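Local coordinates for protein cysteine desulfurase (Thermococcus onnurineus, PDB 5B89) that probably takes the sulfur from L-cysteine and passes it to a sulfur carrier, releasing L-alanine, with pyridoxal 5'-phosphate as cofactor, at residues Val193-Leu196 with Gly197-Lys201; Leu309-Ile312 with Glu313-Glu316. One frame throughout, in Å; residues are numbered along the deposited sequence.

Interaction 1: residues Val193-Leu196 with Gly197-Lys201; sequences VEEL and GKIAK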
ATOM      1  N   VAL B 193      -9.456  -7.377 -25.764  1.00 13.69           N
ATOM      2  CA  VAL B 193      -8.082  -7.200 -25.363  1.00 14.57           C
ATOM      3  C   VAL B 193      -7.061  -8.111 -26.074  1.00 14.29           C
ATOM      4  O   VAL B 193      -5.985  -7.676 -26.357  1.00 14.93           O
ATOM      5  CB  VAL B 193      -7.923  -7.234 -23.837  1.00 15.14           C
ATOM      6  CG1 VAL B 193      -6.480  -7.079 -23.459  1.00 20.16           C
ATOM      7  CG2 VAL B 193      -8.683  -6.108 -23.201  1.00 17.69           C
ATOM      8  N   GLU B 194      -7.433  -9.321 -26.342  1.00 13.97           N
ATOM      9  CA  GLU B 194      -6.518 -10.190 -27.023  1.00 15.10           C
ATOM     10  C   GLU B 194      -6.193  -9.638 -28.397  1.00 15.71           C
ATOM     11  O   GLU B 194      -5.085  -9.623 -28.792  1.00 15.36           O
ATOM     12  CB  GLU B 194      -7.086 -11.585 -27.118  1.00 18.07           C
ATOM     13  CG  GLU B 194      -7.349 -12.237 -25.781  1.00 23.60           C
ATOM     14  CD  GLU B 194      -8.088 -13.528 -25.969  1.00 34.25           C
ATOM     15  OE1 GLU B 194      -9.112 -13.697 -25.320  1.00 37.06           O
ATOM     16  OE2 GLU B 194      -7.652 -14.318 -26.828  1.00 44.00           O
ATOM     17  N   GLU B 195      -7.201  -9.147 -29.081  1.00 14.99           N
ATOM     18  CA  GLU B 195      -6.991  -8.586 -30.403  1.00 17.04           C
ATOM     19  C   GLU B 195      -6.210  -7.295 -30.372  1.00 15.93           C
ATOM     20  O   GLU B 195      -5.368  -7.112 -31.177  1.00 16.53           O
ATOM     21  CB  GLU B 195      -8.306  -8.393 -31.125  1.00 19.79           C
ATOM     22  CG  GLU B 195      -8.143  -7.987 -32.581  1.00 27.23           C
ATOM     23  CD  GLU B 195      -7.323  -8.983 -33.429  1.00 32.98           C
ATOM     24  OE1 GLU B 195      -7.404 -10.187 -33.240  1.00 38.20           O
ATOM     25  OE2 GLU B 195      -6.576  -8.506 -34.274  1.00 38.07           O
ATOM     26  N   LEU B 196      -6.507  -6.432 -29.414  1.00 13.70           N
ATOM     27  CA  LEU B 196      -5.780  -5.193 -29.267  1.00 12.93           C
ATOM     28  C   LEU B 196      -4.290  -5.543 -28.953  1.00 14.31           C
ATOM     29  O   LEU B 196      -3.378  -4.850 -29.457  1.00 13.73           O
ATOM     30  CB  LEU B 196      -6.388  -4.328 -28.128  1.00 14.31           C
ATOM     31  CG  LEU B 196      -7.804  -3.824 -28.477  1.00 13.86           C
ATOM     32  CD1 LEU B 196      -8.451  -3.290 -27.223  1.00 16.89           C
ATOM     33  CD2 LEU B 196      -7.665  -2.679 -29.432  1.00 16.97           C
ATOM     34  N   GLY B 197      -4.045  -6.523 -28.098  1.00 14.53           N
ATOM     35  CA  GLY B 197      -2.695  -6.935 -27.767  1.00 13.06           C
ATOM     36  C   GLY B 197      -1.966  -7.495 -28.962  1.00 13.89           C
ATOM     37  O   GLY B 197      -0.764  -7.290 -29.078  1.00 14.92           O
ATOM     38  N   LYS B 198      -2.644  -8.257 -29.745  1.00 12.26           N
ATOM     39  CA  LYS B 198      -2.069  -8.781 -31.026  1.00 14.57           C
ATOM     40  C   LYS B 198      -1.677  -7.632 -31.890  1.00 15.07           C
ATOM     41  O   LYS B 198      -0.529  -7.609 -32.429  1.00 15.74           O
ATOM     42  CB  LYS B 198      -2.983  -9.741 -31.741  1.00 15.52           C
ATOM     43  CG  LYS B 198      -2.471 -10.158 -33.131  1.00 20.50           C
ATOM     44  CD  LYS B 198      -3.498 -11.017 -33.851  1.00 24.51           C
ATOM     45  CE  LYS B 198      -3.258 -11.058 -35.429  1.00 25.40           C
ATOM     46  NZ  LYS B 198      -1.870 -11.467 -35.704  1.00 28.86           N
ATOM     47  N   ILE B 199      -2.494  -6.649 -32.109  1.00 13.39           N
ATOM     48  CA  ILE B 199      -2.163  -5.459 -32.812  1.00 14.04           C
ATOM     49  C   ILE B 199      -0.953  -4.744 -32.287  1.00 15.38           C
ATOM     50  O   ILE B 199      -0.005  -4.383 -33.020  1.00 16.45           O
ATOM     51  CB  ILE B 199      -3.344  -4.481 -32.988  1.00 16.93           C
ATOM     52  CG1 ILE B 199      -4.541  -5.172 -33.704  1.00 17.95           C
ATOM     53  CG2 ILE B 199      -2.913  -3.266 -33.728  1.00 19.47           C
ATOM     54  CD1 ILE B 199      -5.855  -4.437 -33.584  1.00 18.20           C
ATOM     55  N   ALA B 200      -0.923  -4.547 -30.965  1.00 16.05           N
ATOM     56  CA  ALA B 200       0.211  -3.848 -30.365  1.00 13.49           C
ATOM     57  C   ALA B 200       1.463  -4.699 -30.533  1.00 12.98           C
ATOM     58  O   ALA B 200       2.523  -4.052 -30.830  1.00 15.69           O
ATOM     59  CB  ALA B 200      -0.070  -3.604 -28.821  1.00 13.73           C
ATOM     60  N   LYS B 201       1.429  -5.987 -30.366  1.00 13.65           N
ATOM     61  CA  LYS B 201       2.629  -6.847 -30.515  1.00 13.80           C
ATOM     62  C   LYS B 201       3.105  -6.738 -32.015  1.00 15.67           C
ATOM     63  O   LYS B 201       4.322  -6.566 -32.291  1.00 16.85           O
ATOM     64  CB  LYS B 201       2.294  -8.251 -30.230  1.00 19.13           C
ATOM     65  CG  LYS B 201       3.348  -9.305 -30.572  1.00 24.68           C
ATOM     66  CD  LYS B 201       2.846 -10.700 -30.236  1.00 28.16           C
ATOM     67  CE  LYS B 201       4.008 -11.667 -30.272  1.00 29.04           C
ATOM     68  NZ  LYS B 201       3.506 -13.031 -29.961  1.00 37.03           N
TER

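Interaction 2: residues Leu309-Ile312 with Glu313-Glu316; sequences LGRI and ERQE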
ATOM      1  N   LEU B 309     -13.455 -19.758 -12.315  1.00 12.11           N
ATOM      2  CA  LEU B 309     -13.794 -18.528 -13.098  1.00 12.55           C
ATOM      3  C   LEU B 309     -14.942 -18.742 -14.058  1.00 14.28           C
ATOM      4  O   LEU B 309     -15.717 -17.840 -14.331  1.00 13.33           O
ATOM      5  CB  LEU B 309     -12.585 -17.901 -13.775  1.00 12.62           C
ATOM      6  CG  LEU B 309     -11.560 -17.272 -12.843  1.00 13.84           C
ATOM      7  CD1 LEU B 309     -10.218 -17.084 -13.510  1.00 15.28           C
ATOM      8  CD2 LEU B 309     -12.107 -15.942 -12.297  1.00 14.97           C
ATOM      9  N   GLY B 310     -15.091 -19.953 -14.529  1.00 15.35           N
ATOM     10  CA  GLY B 310     -16.197 -20.247 -15.419  1.00 14.95           C
ATOM     11  C   GLY B 310     -17.550 -20.153 -14.750  1.00 15.13           C
ATOM     12  O   GLY B 310     -18.469 -19.655 -15.306  1.00 17.34           O
ATOM     13  N   ARG B 311     -17.617 -20.655 -13.543  1.00 13.88           N
ATOM     14  CA  ARG B 311     -18.837 -20.559 -12.804  1.00 14.70           C
ATOM     15  C   ARG B 311     -19.143 -19.107 -12.435  1.00 13.71           C
ATOM     16  O   ARG B 311     -20.216 -18.721 -12.421  1.00 13.56           O
ATOM     17  CB  ARG B 311     -18.738 -21.348 -11.536  1.00 17.35           C
ATOM     18  CG  ARG B 311     -18.626 -22.834 -11.703  1.00 21.72           C
ATOM     19  CD  ARG B 311     -18.849 -23.447 -10.330  1.00 23.68           C
ATOM     20  NE  ARG B 311     -18.720 -24.888 -10.271  1.00 24.73           N
ATOM     21  CZ  ARG B 311     -18.007 -25.576  -9.404  1.00 22.67           C
ATOM     22  NH1 ARG B 311     -17.239 -24.992  -8.540  1.00 18.54           N
ATOM     23  NH2 ARG B 311     -18.035 -26.889  -9.419  1.00 24.04           N
ATOM     24  N   ILE B 312     -18.108 -18.346 -12.100  1.00 11.84           N
ATOM     25  CA  ILE B 312     -18.287 -16.971 -11.766  1.00 12.25           C
ATOM     26  C   ILE B 312     -18.894 -16.187 -12.962  1.00 11.78           C
ATOM     27  O   ILE B 312     -19.870 -15.448 -12.894  1.00 12.72           O
ATOM     28  CB  ILE B 312     -16.949 -16.298 -11.300  1.00 12.30           C
ATOM     29  CG1 ILE B 312     -16.529 -16.881  -9.909  1.00 12.71           C
ATOM     30  CG2 ILE B 312     -17.024 -14.810 -11.224  1.00 12.64           C
ATOM     31  CD1 ILE B 312     -15.111 -16.746  -9.577  1.00 11.97           C
ATOM     32  N   GLU B 313     -18.239 -16.393 -14.100  1.00 13.45           N
ATOM     33  CA  GLU B 313     -18.705 -15.682 -15.347  1.00 16.39           C
ATOM     34  C   GLU B 313     -20.158 -16.056 -15.705  1.00 14.63           C
ATOM     35  O   GLU B 313     -20.974 -15.205 -16.005  1.00 14.04           O
ATOM     36  CB  GLU B 313     -17.818 -16.032 -16.545  1.00 21.19           C
ATOM     37  CG  GLU B 313     -16.364 -15.709 -16.386  1.00 27.91           C
ATOM     38  CD  GLU B 313     -15.472 -16.111 -17.558  1.00 40.10           C
ATOM     39  OE1 GLU B 313     -15.947 -15.789 -18.651  1.00 39.14           O
ATOM     40  OE2 GLU B 313     -14.301 -16.632 -17.356  1.00 40.81           O
ATOM     41  N   ARG B 314     -20.462 -17.336 -15.553  1.00 14.13           N
ATOM     42  CA  ARG B 314     -21.834 -17.838 -15.850  1.00 15.03           C
ATOM     43  C   ARG B 314     -22.885 -17.272 -14.916  1.00 13.63           C
ATOM     44  O   ARG B 314     -23.967 -16.812 -15.360  1.00 15.64           O
ATOM     45  CB  ARG B 314     -21.851 -19.337 -15.858  1.00 19.16           C
ATOM     46  CG  ARG B 314     -21.112 -19.760 -17.138  1.00 25.51           C
ATOM     47  CD  ARG B 314     -21.242 -21.246 -17.515  1.00 30.61           C
ATOM     48  NE  ARG B 314     -20.551 -22.187 -16.606  1.00 33.86           N
ATOM     49  CZ  ARG B 314     -19.252 -22.466 -16.644  1.00 33.05           C
ATOM     50  NH1 ARG B 314     -18.439 -21.936 -17.593  1.00 34.85           N
ATOM     51  NH2 ARG B 314     -18.774 -23.340 -15.748  1.00 38.60           N
ATOM     52  N   GLN B 315     -22.579 -17.226 -13.602  1.00 13.28           N
ATOM     53  CA  GLN B 315     -23.501 -16.679 -12.698  1.00 12.41           C
ATOM     54  C   GLN B 315     -23.767 -15.237 -12.960  1.00 12.83           C
ATOM     55  O   GLN B 315     -24.836 -14.712 -12.930  1.00 13.09           O
ATOM     56  CB  GLN B 315     -23.040 -16.930 -11.235  1.00 13.36           C
ATOM     57  CG  GLN B 315     -23.901 -16.298 -10.174  1.00 13.99           C
ATOM     58  CD  GLN B 315     -25.294 -16.923  -9.968  1.00 14.28           C
ATOM     59  OE1 GLN B 315     -25.648 -17.871 -10.713  1.00 15.94           O
ATOM     60  NE2 GLN B 315     -26.053 -16.372  -9.112  1.00 14.12           N
ATOM     61  N   GLU B 316     -22.668 -14.464 -13.170  1.00 11.83           N
ATOM     62  CA  GLU B 316     -22.788 -13.055 -13.464  1.00 13.39           C
ATOM     63  C   GLU B 316     -23.618 -12.771 -14.721  1.00 11.54           C
ATOM     64  O   GLU B 316     -24.394 -11.812 -14.683  1.00 12.87           O
ATOM     65  CB  GLU B 316     -21.376 -12.383 -13.497  1.00 15.37           C
ATOM     66  CG  GLU B 316     -20.740 -12.307 -12.074  1.00 17.66           C
ATOM     67  CD  GLU B 316     -19.450 -11.555 -12.061  1.00 22.35           C
ATOM     68  OE1 GLU B 316     -18.640 -11.748 -11.178  1.00 16.27           O
ATOM     69  OE2 GLU B 316     -19.257 -10.685 -12.878  1.00 25.53           O
TER

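Interaction 1: residues Val193-Leu196 with Gly197-Lys201
Glu-195 and Lys-198 run side by side, pointing the same way, on the outer side of helix 193-203. What meets is carboxylate and aliphatic chain: CD of Lys-198 lies 4.0 Å from OE2 of Glu-195, whereas NZ stays 5.7 Å from that same oxygen. The ammonium turns instead to Asp-202, one helical turn further on, and forms a salt bridge there. Glu-195 has CG anti to its backbone nitrogen (chi1 -172°), and a bend at chi2 (58°) turns the carboxylate somewhat forward along the helix, beside Lys-198 and toward Ile-199. With Ile-199 the side chains cross at a slant, OE2 coming 3.9 Å from CG1. The CG1 branch of Ile-199 also leans on the backbone, 3.3 Å from O of Glu-195, the carbonyl that accepts the nearly straight bond from Ile-199 N. On the buried side Leu-196 packs against Phe-207 of strand 206-210 and Ala-168 of helix 165-172, which fits the covering helix of a beta-alpha-beta unit. The chemistry is therefore divided: backbone bonds and apolar packing hold the turn, while the carboxylate of Glu-195 and the ammonium of Lys-198 probably feel each other only as a modest, through-space attraction.

Interaction 2: residues Leu309-Ile312 with Glu313-Glu316
Glu-313 N donates to the carbonyl O of Leu-309 at 2.9 Å, the first of four successive i to i+4 bonds that make this turn of helix 309-329. Arg-314, Gln-315 and Glu-316 repeat the pattern on Gly-310, Arg-311 and Ile-312.

Glu-313 and Arg-314 both fold back over the carbonyls that their own amides use. Glu-313 sets CG anti to its carbonyl carbon (chi1 -58°), which brings that methylene 3.0 Å from O of Leu-309; the extended chain then carries OE2 to 4.2 Å from CB of Leu-309. Cutting Glu-313 back to alanine removes CG and the carboxylate, and would probably leave the Leu-309 carbonyl less covered and Met-218 without part of its packing partner. Arg-314 bends at chi3 (-69°) and lays its guanidinium flat over the backbone, with O of Gly-310 3.1 Å above the plane and over its centre. The N-H groups do not aim at this oxygen, so the approach is through the face. Gly-310 has no side chain to obstruct it.

Between the charged groups, Arg-311 slants past Arg-314 with the two guanidinium planes 75° apart. Its NE remains 5.7 Å from NH2 of Arg-314, and its own end is bonded to the carbonyls of Ile-307 and Ala-19.

A methyl-to-carboxylate contact joins Ile-312 and Glu-316, which lie alongside each other, CG2 3.5 Å from OE1. That oxygen is hydrogen-bonded to His-217 ND1, while Ile-312 makes apolar contacts with Ile-304 and Ile-307 of helix 291-307.

Four consecutive i to i+4 bonds are the mark of a regular alpha-helix; these are the opening turns of helix 309-329, which follows closely on helix 291-307 in this class-V aminotransferase-family enzyme.

Overall arrangement
Interaction 1 comes first along the chain, on helix 193-203, and interaction 2 follows on helix 309-329; their centres are 24 Å apart and their nearest atoms about 10 Å, so they do not touch. The first belongs to a beta-alpha-beta unit of the seven-stranded mixed sheet, between strands 177-181 and 206-210. The second opens a long helix that comes after helix 291-307 and precedes the four-stranded sheet's strand 346-349. Gln-213, a cofactor-binding residue, is a common landmark: the side chain of Val-193 lies about 11 Å from its side chain and that of Glu-316 about 8 Å. Neither turn lines the pocket: those two side chains are about 11 and 12 Å from the bound cofactor, so both are structural packing outside it.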